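Long-range contacts in inositol monophosphatase family protein (Staphylococcus aureus, PDB 5I3S), which probably hydrolyses phosphate monoesters such as inositol monophosphate with the help of divalent metal ions, as in other members of the inositol monophosphatase family: residues K140-S145 against V189-G194; S145-S150 against Q248-D253; S150-N155 against A198-R203; A223-G228 against P236-V241. One frame throughout, in Å; residues are numbered along the deposited sequence.

Contact 1. Residues K140-S145 against V189-G194; sequences KPLNDS and VSVATG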
loop_
_atom_site.group_PDB
_atom_site.type_symbol
_atom_site.label_atom_id
_atom_site.label_comp_id
_atom_site.label_asym_id
_atom_site.label_seq_id
_atom_site.Cartn_x
_atom_site.Cartn_y
_atom_site.Cartn_z
ATOM N N LYS A 140 -0.651 -21.271 0.554
ATOM C CA LYS A 140 -1.411 -22.065 -0.428
ATOM C C LYS A 140 -1.002 -21.701 -1.861
ATOM O O LYS A 140 -0.699 -20.520 -2.124
ATOM C CB LYS A 140 -2.931 -21.799 -0.355
ATOM C CG LYS A 140 -3.606 -21.942 1.004
ATOM C CD LYS A 140 -3.576 -23.368 1.523
ATOM C CE LYS A 140 -3.258 -23.431 3.013
ATOM N NZ LYS A 140 -2.554 -24.709 3.323
ATOM N N PRO A 141 -1.055 -22.698 -2.788
ATOM C CA PRO A 141 -0.976 -22.389 -4.200
ATOM C C PRO A 141 -1.982 -21.338 -4.602
ATOM O O PRO A 141 -3.055 -21.121 -3.956
ATOM C CB PRO A 141 -1.273 -23.728 -4.887
ATOM C CG PRO A 141 -0.797 -24.748 -3.913
ATOM C CD PRO A 141 -1.182 -24.159 -2.573
ATOM N N LEU A 142 -1.579 -20.634 -5.640
ATOM C CA LEU A 142 -2.370 -19.587 -6.209
ATOM C C LEU A 142 -3.383 -20.211 -7.141
ATOM O O LEU A 142 -3.155 -21.271 -7.690
ATOM C CB LEU A 142 -1.448 -18.632 -6.986
ATOM C CG LEU A 142 -0.368 -17.912 -6.139
ATOM C CD1 LEU A 142 0.393 -16.938 -7.002
ATOM C CD2 LEU A 142 -1.014 -17.180 -4.966
ATOM N N ASN A 143 -4.505 -19.523 -7.300
ATOM C CA ASN A 143 -5.543 -19.874 -8.290
ATOM C C ASN A 143 -5.525 -18.804 -9.367
ATOM O O ASN A 143 -5.156 -17.635 -9.129
ATOM C CB ASN A 143 -6.917 -19.879 -7.633
ATOM C CG ASN A 143 -7.092 -21.034 -6.641
ATOM O OD1 ASN A 143 -6.711 -22.180 -6.937
ATOM N ND2 ASN A 143 -7.684 -20.750 -5.478
ATOM N N ASP A 144 -5.919 -19.214 -10.559
ATOM C CA ASP A 144 -6.132 -18.300 -11.659
ATOM C C ASP A 144 -7.207 -17.230 -11.366
ATOM O O ASP A 144 -8.209 -17.490 -10.704
ATOM C CB ASP A 144 -6.493 -19.093 -12.933
ATOM C CG ASP A 144 -5.263 -19.853 -13.544
ATOM O OD1 ASP A 144 -4.095 -19.650 -13.098
ATOM O OD2 ASP A 144 -5.477 -20.647 -14.487
ATOM N N SER A 145 -6.973 -16.019 -11.880
ATOM C CA SER A 145 -7.984 -14.969 -11.901
ATOM C C SER A 145 -8.028 -14.374 -13.297
ATOM O O SER A 145 -7.039 -14.438 -14.058
ATOM C CB SER A 145 -7.636 -13.872 -10.846
ATOM O OG SER A 145 -6.430 -13.191 -11.192
ATOM N N VAL A 189 6.027 -10.804 -2.847
ATOM C CA VAL A 189 5.380 -11.615 -1.797
ATOM C C VAL A 189 3.848 -11.403 -1.695
ATOM O O VAL A 189 3.134 -12.381 -1.473
ATOM C CB VAL A 189 6.031 -11.377 -0.432
ATOM C CG1 VAL A 189 5.177 -11.907 0.714
ATOM C CG2 VAL A 189 7.398 -12.009 -0.424
ATOM N N SER A 190 3.334 -10.170 -1.851
ATOM C CA SER A 190 1.884 -9.969 -1.925
ATOM C C SER A 190 1.252 -10.769 -3.042
ATOM O O SER A 190 0.101 -11.208 -2.925
ATOM C CB SER A 190 1.527 -8.517 -2.151
ATOM O OG SER A 190 1.970 -7.720 -1.093
ATOM N N VAL A 191 1.968 -10.981 -4.146
ATOM C CA VAL A 191 1.444 -11.930 -5.150
ATOM C C VAL A 191 1.481 -13.369 -4.606
ATOM O O VAL A 191 0.507 -14.107 -4.715
ATOM C CB VAL A 191 2.106 -11.754 -6.529
ATOM C CG1 VAL A 191 1.428 -12.623 -7.598
ATOM C CG2 VAL A 191 1.978 -10.302 -6.987
ATOM N N ALA A 192 2.596 -13.765 -4.025
ATOM C CA ALA A 192 2.681 -15.093 -3.453
ATOM C C ALA A 192 1.603 -15.387 -2.401
ATOM O O ALA A 192 1.143 -16.517 -2.358
ATOM C CB ALA A 192 4.054 -15.367 -2.870
ATOM N N THR A 193 1.217 -14.403 -1.579
ATOM C CA THR A 193 0.181 -14.598 -0.560
ATOM C C THR A 193 -1.227 -14.425 -1.070
ATOM O O THR A 193 -2.162 -14.683 -0.328
ATOM C CB THR A 193 0.335 -13.622 0.648
ATOM O OG1 THR A 193 0.294 -12.265 0.192
ATOM C CG2 THR A 193 1.669 -13.866 1.399
ATOM N N GLY A 194 -1.407 -13.950 -2.296
ATOM C CA GLY A 194 -2.743 -13.685 -2.823
ATOM C C GLY A 194 -3.318 -12.326 -2.504
ATOM O O GLY A 194 -4.457 -12.062 -2.860
HETATM O O HOH W 1 -0.871 -17.834 -1.443
#

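Contact 2. Residues S145-S150 against Q248-D253; sequences SNLRQS and QEISND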
loop_
_atom_site.group_PDB
_atom_site.type_symbol
_atom_site.label_atom_id
_atom_site.label_comp_id
_atom_site.label_asym_id
_atom_site.label_seq_id
_atom_site.Cartn_x
_atom_site.Cartn_y
_atom_site.Cartn_z
ATOM N N SER A 145 -6.973 -16.019 -11.880
ATOM C CA SER A 145 -7.984 -14.969 -11.901
ATOM C C SER A 145 -8.028 -14.374 -13.297
ATOM O O SER A 145 -7.039 -14.438 -14.058
ATOM C CB SER A 145 -7.636 -13.872 -10.846
ATOM O OG SER A 145 -6.430 -13.191 -11.192
ATOM N N ASN A 146 -9.169 -13.781 -13.629
ATOM C CA ASN A 146 -9.225 -12.839 -14.763
ATOM C C ASN A 146 -8.814 -11.420 -14.347
ATOM O O ASN A 146 -9.052 -11.006 -13.187
ATOM C CB ASN A 146 -10.631 -12.857 -15.389
ATOM C CG ASN A 146 -11.026 -14.272 -15.827
ATOM O OD1 ASN A 146 -10.349 -14.870 -16.647
ATOM N ND2 ASN A 146 -12.089 -14.827 -15.227
ATOM N N LEU A 147 -8.234 -10.671 -15.285
ATOM C CA LEU A 147 -7.782 -9.299 -15.006
ATOM C C LEU A 147 -8.927 -8.420 -14.480
ATOM O O LEU A 147 -8.746 -7.640 -13.499
ATOM C CB LEU A 147 -7.142 -8.637 -16.245
ATOM C CG LEU A 147 -6.612 -7.217 -15.994
ATOM C CD1 LEU A 147 -5.512 -7.151 -14.940
ATOM C CD2 LEU A 147 -6.067 -6.663 -17.275
ATOM N N ARG A 148 -10.101 -8.598 -15.090
ATOM C CA ARG A 148 -11.351 -7.872 -14.746
ATOM C C ARG A 148 -11.782 -7.999 -13.266
ATOM O O ARG A 148 -12.488 -7.155 -12.780
ATOM C CB ARG A 148 -12.500 -8.368 -15.668
ATOM N N GLN A 149 -11.409 -9.086 -12.595
ATOM C CA GLN A 149 -11.618 -9.266 -11.154
ATOM C C GLN A 149 -10.328 -9.228 -10.338
ATOM O O GLN A 149 -10.307 -9.672 -9.213
ATOM C CB GLN A 149 -12.298 -10.638 -10.882
ATOM C CG GLN A 149 -13.814 -10.605 -10.980
ATOM C CD GLN A 149 -14.301 -11.080 -12.335
ATOM O OE1 GLN A 149 -13.983 -12.207 -12.766
ATOM N NE2 GLN A 149 -15.070 -10.227 -13.030
ATOM N N SER A 150 -9.236 -8.747 -10.902
ATOM C CA SER A 150 -7.954 -8.746 -10.177
ATOM C C SER A 150 -7.611 -7.323 -9.726
ATOM O O SER A 150 -8.002 -6.350 -10.374
ATOM C CB SER A 150 -6.841 -9.297 -11.068
ATOM O OG SER A 150 -7.208 -10.549 -11.604
ATOM N N GLN A 248 -0.735 -14.756 -18.009
ATOM C CA GLN A 248 -0.889 -15.032 -19.454
ATOM C C GLN A 248 -1.852 -14.065 -20.159
ATOM O O GLN A 248 -1.566 -13.667 -21.269
ATOM C CB GLN A 248 -1.162 -16.560 -19.766
ATOM C CG GLN A 248 -2.527 -17.192 -19.433
ATOM C CD GLN A 248 -2.505 -18.732 -19.191
ATOM O OE1 GLN A 248 -3.495 -19.333 -18.701
ATOM N NE2 GLN A 248 -1.377 -19.366 -19.502
ATOM N N GLU A 249 -2.942 -13.635 -19.505
ATOM C CA GLU A 249 -3.831 -12.574 -20.064
ATOM C C GLU A 249 -3.152 -11.190 -20.185
ATOM O O GLU A 249 -3.327 -10.486 -21.195
ATOM C CB GLU A 249 -5.099 -12.446 -19.199
ATOM C CG GLU A 249 -6.189 -11.464 -19.682
ATOM C CD GLU A 249 -7.319 -11.344 -18.709
ATOM O OE1 GLU A 249 -7.303 -11.997 -17.614
ATOM O OE2 GLU A 249 -8.236 -10.525 -18.988
ATOM N N ILE A 250 -2.426 -10.759 -19.152
ATOM C CA ILE A 250 -1.739 -9.463 -19.251
ATOM C C ILE A 250 -0.672 -9.519 -20.355
ATOM O O ILE A 250 -0.586 -8.598 -21.167
ATOM C CB ILE A 250 -1.078 -8.997 -17.921
ATOM C CG1 ILE A 250 -2.130 -8.762 -16.852
ATOM C CG2 ILE A 250 -0.314 -7.692 -18.142
ATOM C CD1 ILE A 250 -1.577 -8.683 -15.450
ATOM N N SER A 251 0.156 -10.561 -20.356
ATOM C CA SER A 251 1.210 -10.686 -21.358
ATOM C C SER A 251 0.577 -10.831 -22.758
ATOM O O SER A 251 0.863 -10.021 -23.641
ATOM C CB SER A 251 2.163 -11.822 -21.020
ATOM O OG SER A 251 3.341 -11.771 -21.835
ATOM N N ASN A 252 -0.352 -11.786 -22.926
ATOM C CA ASN A 252 -0.891 -12.194 -24.266
ATOM C C ASN A 252 -1.816 -11.168 -24.927
ATOM O O ASN A 252 -1.706 -10.866 -26.102
ATOM N N ASP A 253 -2.679 -10.577 -24.137
ATOM C CA ASP A 253 -3.724 -9.699 -24.631
ATOM C C ASP A 253 -3.347 -8.196 -24.435
ATOM O O ASP A 253 -3.775 -7.355 -25.201
ATOM C CB ASP A 253 -4.957 -10.180 -23.858
ATOM C CG ASP A 253 -6.190 -9.461 -24.168
ATOM O OD1 ASP A 253 -6.177 -8.346 -24.679
ATOM O OD2 ASP A 253 -7.241 -10.033 -23.820
HETATM O O HOH W 2 -10.625 -10.060 -17.645
#

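Contact 3. Residues S150-N155 against A198-R203; sequences SIIGIN and AYMTPR. With PO4 (phosphate ion), chain E.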
loop_
_atom_site.group_PDB
_atom_site.type_symbol
_atom_site.label_atom_id
_atom_site.label_comp_id
_atom_site.label_asym_id
_atom_site.label_seq_id
_atom_site.Cartn_x
_atom_site.Cartn_y
_atom_site.Cartn_z
ATOM N N SER A 150 -9.236 -8.747 -10.902
ATOM C CA SER A 150 -7.954 -8.746 -10.177
ATOM C C SER A 150 -7.611 -7.323 -9.726
ATOM O O SER A 150 -8.002 -6.350 -10.374
ATOM C CB SER A 150 -6.841 -9.297 -11.068
ATOM O OG SER A 150 -7.208 -10.549 -11.604
ATOM N N ILE A 151 -6.910 -7.241 -8.603
ATOM C CA ILE A 151 -6.167 -6.059 -8.144
ATOM C C ILE A 151 -4.713 -6.256 -8.462
ATOM O O ILE A 151 -4.167 -7.311 -8.151
ATOM C CB ILE A 151 -6.189 -5.947 -6.606
ATOM C CG1 ILE A 151 -7.627 -5.993 -6.070
ATOM C CG2 ILE A 151 -5.532 -4.642 -6.160
ATOM C CD1 ILE A 151 -7.661 -5.858 -4.548
ATOM N N ILE A 152 -4.076 -5.202 -8.966
ATOM C CA ILE A 152 -2.719 -5.220 -9.423
ATOM C C ILE A 152 -1.899 -4.174 -8.746
ATOM O O ILE A 152 -2.405 -3.139 -8.347
ATOM C CB ILE A 152 -2.615 -4.955 -10.944
ATOM C CG1 ILE A 152 -3.003 -3.523 -11.315
ATOM C CG2 ILE A 152 -3.525 -5.946 -11.689
ATOM C CD1 ILE A 152 -2.880 -3.247 -12.787
ATOM N N GLY A 153 -0.610 -4.459 -8.658
ATOM C CA GLY A 153 0.347 -3.574 -8.107
ATOM C C GLY A 153 1.068 -2.857 -9.226
ATOM O O GLY A 153 1.638 -3.526 -10.104
ATOM N N ILE A 154 1.075 -1.519 -9.176
ATOM C CA ILE A 154 1.806 -0.724 -10.135
ATOM C C ILE A 154 1.959 0.689 -9.611
ATOM O O ILE A 154 0.972 1.296 -9.200
ATOM C CB ILE A 154 1.116 -0.720 -11.527
ATOM C CG1 ILE A 154 1.951 0.042 -12.550
ATOM C CG2 ILE A 154 -0.291 -0.129 -11.488
ATOM C CD1 ILE A 154 1.374 -0.086 -13.958
ATOM N N ASN A 155 3.172 1.220 -9.605
ATOM C CA ASN A 155 3.370 2.604 -9.069
ATOM C C ASN A 155 2.692 3.590 -10.014
ATOM O O ASN A 155 2.855 3.482 -11.214
ATOM C CB ASN A 155 4.834 2.941 -8.847
ATOM C CG ASN A 155 5.054 4.142 -7.930
ATOM O OD1 ASN A 155 5.703 4.052 -6.880
ATOM N ND2 ASN A 155 4.646 5.255 -8.361
ATOM N N ALA A 198 -1.563 -9.458 -9.424
ATOM C CA ALA A 198 -0.329 -9.212 -10.150
ATOM C C ALA A 198 0.364 -7.916 -9.735
ATOM O O ALA A 198 -0.246 -7.028 -9.149
ATOM C CB ALA A 198 -0.603 -9.179 -11.637
ATOM N N TYR A 199 1.641 -7.836 -10.102
ATOM C CA TYR A 199 2.510 -6.724 -9.850
ATOM C C TYR A 199 3.415 -6.532 -11.098
ATOM O O TYR A 199 3.865 -7.499 -11.726
ATOM C CB TYR A 199 3.371 -7.009 -8.614
ATOM C CG TYR A 199 4.484 -6.019 -8.421
ATOM C CD1 TYR A 199 4.198 -4.666 -8.194
ATOM C CD2 TYR A 199 5.820 -6.411 -8.456
ATOM C CE1 TYR A 199 5.203 -3.728 -8.017
ATOM C CE2 TYR A 199 6.854 -5.484 -8.301
ATOM C CZ TYR A 199 6.535 -4.135 -8.050
ATOM O OH TYR A 199 7.534 -3.171 -7.940
ATOM N N MET A 200 3.740 -5.275 -11.407
ATOM C CA MET A 200 4.587 -4.993 -12.525
ATOM C C MET A 200 5.368 -3.688 -12.289
ATOM O O MET A 200 4.939 -2.764 -11.520
ATOM C CB MET A 200 3.747 -4.964 -13.836
ATOM C CG MET A 200 2.674 -3.875 -13.850
ATOM S SD MET A 200 1.158 -4.254 -14.751
ATOM C CE MET A 200 0.403 -5.407 -13.633
ATOM N N THR A 201 6.530 -3.633 -12.936
ATOM C CA THR A 201 7.360 -2.439 -12.959
ATOM C C THR A 201 8.293 -2.582 -14.148
ATOM O O THR A 201 8.675 -3.701 -14.479
ATOM C CB THR A 201 8.198 -2.229 -11.665
ATOM O OG1 THR A 201 9.161 -1.166 -11.847
ATOM C CG2 THR A 201 8.980 -3.502 -11.251
ATOM N N PRO A 202 8.685 -1.456 -14.765
ATOM C CA PRO A 202 9.647 -1.500 -15.881
ATOM C C PRO A 202 11.072 -1.770 -15.479
ATOM O O PRO A 202 11.868 -2.044 -16.356
ATOM C CB PRO A 202 9.587 -0.087 -16.460
ATOM C CG PRO A 202 8.989 0.763 -15.328
ATOM C CD PRO A 202 8.049 -0.129 -14.618
ATOM N N ARG A 203 11.443 -1.689 -14.199
ATOM C CA ARG A 203 12.864 -1.778 -13.835
ATOM C C ARG A 203 13.039 -2.298 -12.422
ATOM O O ARG A 203 12.515 -1.710 -11.503
ATOM C CB ARG A 203 13.548 -0.396 -13.911
HETATM P P PO4 E . 6.696 0.139 -6.446
HETATM O O1 PO4 E . 7.316 -0.626 -5.295
HETATM O O2 PO4 E . 7.282 1.499 -6.537
HETATM O O3 PO4 E . 5.203 0.195 -6.156
HETATM O O4 PO4 E . 6.907 -0.653 -7.713
HETATM O O HOH W 3 5.612 -0.372 -10.202
#

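Contact 4. Residues A223-G228 against P236-V241; sequences ASNLLG and PNSILV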
loop_
_atom_site.group_PDB
_atom_site.type_symbol
_atom_site.label_atom_id
_atom_site.label_comp_id
_atom_site.label_asym_id
_atom_site.label_seq_id
_atom_site.Cartn_x
_atom_site.Cartn_y
_atom_site.Cartn_z
ATOM N N ALA A 223 6.530 -15.593 -13.399
ATOM C CA ALA A 223 7.331 -14.420 -13.494
ATOM C C ALA A 223 7.986 -14.401 -14.837
ATOM O O ALA A 223 8.461 -15.397 -15.284
ATOM C CB ALA A 223 8.371 -14.392 -12.406
ATOM N N SER A 224 7.978 -13.223 -15.437
ATOM C CA SER A 224 8.709 -12.916 -16.608
ATOM C C SER A 224 9.048 -11.424 -16.550
ATOM O O SER A 224 8.699 -10.749 -15.599
ATOM C CB SER A 224 7.844 -13.177 -17.839
ATOM O OG SER A 224 6.789 -12.236 -17.909
ATOM N N ASN A 225 9.719 -10.936 -17.593
ATOM C CA ASN A 225 9.835 -9.520 -17.829
ATOM C C ASN A 225 8.652 -9.143 -18.697
ATOM O O ASN A 225 7.749 -9.993 -18.931
ATOM C CB ASN A 225 11.204 -9.174 -18.420
ATOM C CG ASN A 225 11.360 -9.517 -19.876
ATOM O OD1 ASN A 225 10.514 -10.100 -20.529
ATOM N ND2 ASN A 225 12.482 -9.138 -20.395
ATOM N N LEU A 226 8.624 -7.870 -19.136
ATOM C CA LEU A 226 7.492 -7.362 -19.898
ATOM C C LEU A 226 7.389 -7.914 -21.317
ATOM O O LEU A 226 6.326 -7.785 -21.941
ATOM C CB LEU A 226 7.479 -5.847 -19.922
ATOM C CG LEU A 226 7.248 -5.153 -18.551
ATOM C CD1 LEU A 226 7.450 -3.656 -18.695
ATOM C CD2 LEU A 226 5.901 -5.441 -17.904
ATOM N N LEU A 227 8.483 -8.518 -21.814
ATOM C CA LEU A 227 8.499 -9.180 -23.115
ATOM C C LEU A 227 8.225 -10.687 -22.979
ATOM O O LEU A 227 8.403 -11.405 -23.955
ATOM C CB LEU A 227 9.862 -8.991 -23.756
ATOM C CG LEU A 227 10.291 -7.538 -23.849
ATOM C CD1 LEU A 227 11.703 -7.385 -24.434
ATOM C CD2 LEU A 227 9.264 -6.767 -24.665
ATOM N N GLY A 228 7.886 -11.166 -21.776
ATOM C CA GLY A 228 7.705 -12.592 -21.498
ATOM C C GLY A 228 8.978 -13.429 -21.358
ATOM O O GLY A 228 8.911 -14.645 -21.411
ATOM N N PRO A 236 19.647 -6.514 -14.227
ATOM C CA PRO A 236 18.357 -5.876 -13.979
ATOM C C PRO A 236 17.343 -6.219 -15.097
ATOM O O PRO A 236 17.758 -6.619 -16.188
ATOM C CB PRO A 236 18.695 -4.379 -14.005
ATOM C CG PRO A 236 19.953 -4.287 -14.865
ATOM C CD PRO A 236 20.719 -5.529 -14.499
ATOM N N ASN A 237 16.052 -6.071 -14.817
ATOM C CA ASN A 237 15.018 -6.317 -15.808
ATOM C C ASN A 237 13.689 -5.614 -15.485
ATOM O O ASN A 237 13.456 -5.180 -14.344
ATOM C CB ASN A 237 14.773 -7.829 -15.908
ATOM C CG ASN A 237 14.634 -8.310 -17.341
ATOM O OD1 ASN A 237 14.035 -7.637 -18.222
ATOM N ND2 ASN A 237 15.186 -9.491 -17.580
ATOM N N SER A 238 12.798 -5.560 -16.478
ATOM C CA SER A 238 11.403 -5.290 -16.200
ATOM C C SER A 238 10.797 -6.548 -15.560
ATOM O O SER A 238 11.460 -7.639 -15.475
ATOM C CB SER A 238 10.683 -4.832 -17.472
ATOM O OG SER A 238 10.440 -5.888 -18.370
ATOM N N ILE A 239 9.563 -6.427 -15.093
ATOM C CA ILE A 239 8.978 -7.425 -14.168
ATOM C C ILE A 239 7.471 -7.460 -14.371
ATOM O O ILE A 239 6.820 -6.422 -14.334
ATOM C CB ILE A 239 9.197 -7.026 -12.671
ATOM C CG1 ILE A 239 10.660 -6.906 -12.331
ATOM C CG2 ILE A 239 8.547 -8.052 -11.707
ATOM C CD1 ILE A 239 11.407 -8.234 -12.225
ATOM N N LEU A 240 6.952 -8.653 -14.618
ATOM C CA LEU A 240 5.510 -8.965 -14.506
ATOM C C LEU A 240 5.376 -10.294 -13.753
ATOM O O LEU A 240 5.953 -11.290 -14.158
ATOM C CB LEU A 240 4.889 -9.081 -15.884
ATOM C CG LEU A 240 3.450 -9.579 -15.960
ATOM C CD1 LEU A 240 2.570 -8.487 -15.390
ATOM C CD2 LEU A 240 2.970 -10.003 -17.364
ATOM N N VAL A 241 4.649 -10.286 -12.646
ATOM C CA VAL A 241 4.413 -11.466 -11.819
ATOM C C VAL A 241 2.946 -11.538 -11.472
ATOM O O VAL A 241 2.237 -10.505 -11.388
ATOM C CB VAL A 241 5.248 -11.513 -10.534
ATOM C CG1 VAL A 241 6.733 -11.473 -10.857
ATOM C CG2 VAL A 241 4.904 -10.417 -9.563
#

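Contact 1. Residues K140-S145 against V189-G194
Leu142 meets the end of helix 184-193 with its CD2 methyl. This methyl lies 3.4 Å from Val191 O and 3.4 Å from Ala192 O, beyond the oxygen of Val191 and beside that of Ala192. Leu142 CD1 also borders Val191 O, at 3.6 Å, and only grazes Val191 CG1 at 4.5 Å. The leucine gets there by its first torsion, which sets CG anti to the carbonyl carbon (chi1 -62°) and turns the branched end toward the helix. No direct hydrogen bond joins the two segments. A water does so instead, donating to Lys140 O at 2.8 Å and to Ala192 O at 2.6 Å from its oxygen. The helix ends here in a Schellman motif. Gly194 takes a positive phi of 86°, and its backbone N donates to Val191 O at 3.1 Å. The methyl borders both oxygens; Gly194 N bonds the first and the water bonds the second. Further out, the loop between strands 137-138 and 151-153 is held by a backbone hydrogen bond between Leu142 and Val219. Asp144 OD1 bonds Gly245 N at the start of helix 244-255. On the helix side, Val189 and Thr193 pack against Tyr124 of strand 122-127.

Contact 2. Residues S145-S150 against Q248-D253
A short 3-10 segment at 147-148, in the loop leading to strand 151-153, packs against helix 244-255 through Leu147 and Glu249. Leu147 N donates to Glu249 OE1 at 2.8 Å, with an N-H...O angle of 159°. The hydrogen comes in on the syn side of the carboxylate, but the donor lies 32° out of the carboxylate plane. Glu249 spans the gap as an extended chain, with CG anti to its own backbone N (chi1 -176°). Its second oxygen is also in use. A water donates to Glu249 OE2 at 2.8 Å and accepts from Arg148 N at 3.0 Å. One carboxylate therefore serves two successive backbone N-H groups, one directly and one through water. Glu249, on helix 244-255, thus binds both N-H groups of the 3-10 segment. The carboxylate also rests against the Leu147 side chain, where Leu147 CB is 3.5 Å from Glu249 OE2.

The apolar half of the contact lies beside it. Leu147 CD1 touches Ile250 CG1 at 4.2 Å, and both side chains also pack on Ile171 of helix 164-174. Leu147 further meets Leu246 and Tyr254 of helix 244-255. Within the loop, Ser145 OG donates to Ser150 OG and is also bonded to Asn243 ND2. The bond between the serines closes the part of the loop from Ser145 to Ser150 around the 3-10 segment. Ser150 has a backbone hydrogen bond with Arg176, just before the strands begin.

Contact 3. Residues S150-N155 against A198-R203
Tyr199 has CG anti to its backbone N (chi1 169°), which carries the ring along the sheet toward the phosphate. Met200, next in the strand, has CG between the backbone N and the carbonyl carbon (chi1 62°), and bends at chi2 and chi3 bring CE back to Ile152. The tyrosine hydroxyl donates to the bound phosphate, with Tyr199 OH 2.6 Å from PO4 O4. That oxygen lies at the ring edge, in its plane. The ion probably came from the crystallisation liquor.

Strands 151-153 and 198-201 run parallel, at 30° to each other. Gly153 N donates to Ala198 O at 2.6 Å, and Met200 N donates to Gly153 O at 3.0 Å. Gly153 thus gives and receives on the same edge. Its lack of a side chain leaves room for the Tyr199 ring, whose CD1 is 3.4 Å from Gly153 O. Beyond the paired residues a water takes over. It accepts from Asn155 N and donates to both Met200 O and PO4 O4, linking Asn155 N and Met200 O to the ion.

On the face of Ile152, Met200 crosses Ile152 and Ile154. Met200 CE is 4.0 Å from Ile152 CD1, and Met200 CG is 4.0 Å from Ile154 CD1. Phe168 of helix 164-174 covers Ile154 and Met200, and Ile171 covers Ile152. Tyr199 packs on the other face against helix 184-193. The connection between the two strands contains both helices, so their mixed sheet has helices against both faces. Strand 151-153 also pairs with strand 177-179, and Ile154 touches Pro156 of the second subunit.

Contact 4. Residues A223-G228 against P236-V241
Ser224 and Leu240 form an antiparallel hydrogen-bonded pair. Ser224 N donates to Leu240 O at 3.1 Å, nearly along the C=O axis, and Leu240 N donates to Ser224 O at 2.9 Å. Beyond this pair, side chains take over from the backbone. Leu226 N donates to Ser238 OG at 2.8 Å (N-H...O angle 164°). Ser238 OG reaches it from between its backbone N and carbonyl carbon (chi1 74°). Asn225 ND2 donates to Asn237 OD1 at 3.1 Å. The acceptor lies in the Asn225 amide plane, while the two amides stand 84° apart. Asn225 OD1 accepts from Leu227 N in an Asx turn and from Glu229 N.

Two apolar pairs flank these bonds. Ala223 CB meets Val241 CG1 at 3.7 Å, on the face packed by Leu216 of helix 206-218. Leu226 CD2 reaches Leu240 CB at 4.3 Å. A van der Waals contact joins Leu226 CG and Ser238 CB.

Strand 222-224 is an outermost strand of the five-stranded sheet. It leaves strand 237-242 through a type I turn at 225-228. Asn225 O takes bonds from Ser224 OG and Gly228 N. Through Asn237 and Ser238, the departing chain stays bonded to strand 237-242 after regular pairing ends.

Contacts 3 and 4 belong to one five-stranded sheet and lie about 11 Å apart between centres. Strand 198-201 joins them: Tyr199 N is 3.0 Å from Val241 O, and Thr201 O is 2.9 Å from Ile239 N. Contact 2 sits over one face of this sheet. There Ile250 CD1 is 4.0 Å from Ala198 CB, and Ile250 CG2 is 4.1 Å from Leu240 CD1. Contact 1 meets the other face through Val191, with CG2 3.9 Å from Val241 CG2. The loop from 140 to 150 runs through contacts 1 and 2 into contact 3. Of the four, contact 3 holds the phosphate, while contact 2 lies farthest from the chain centre.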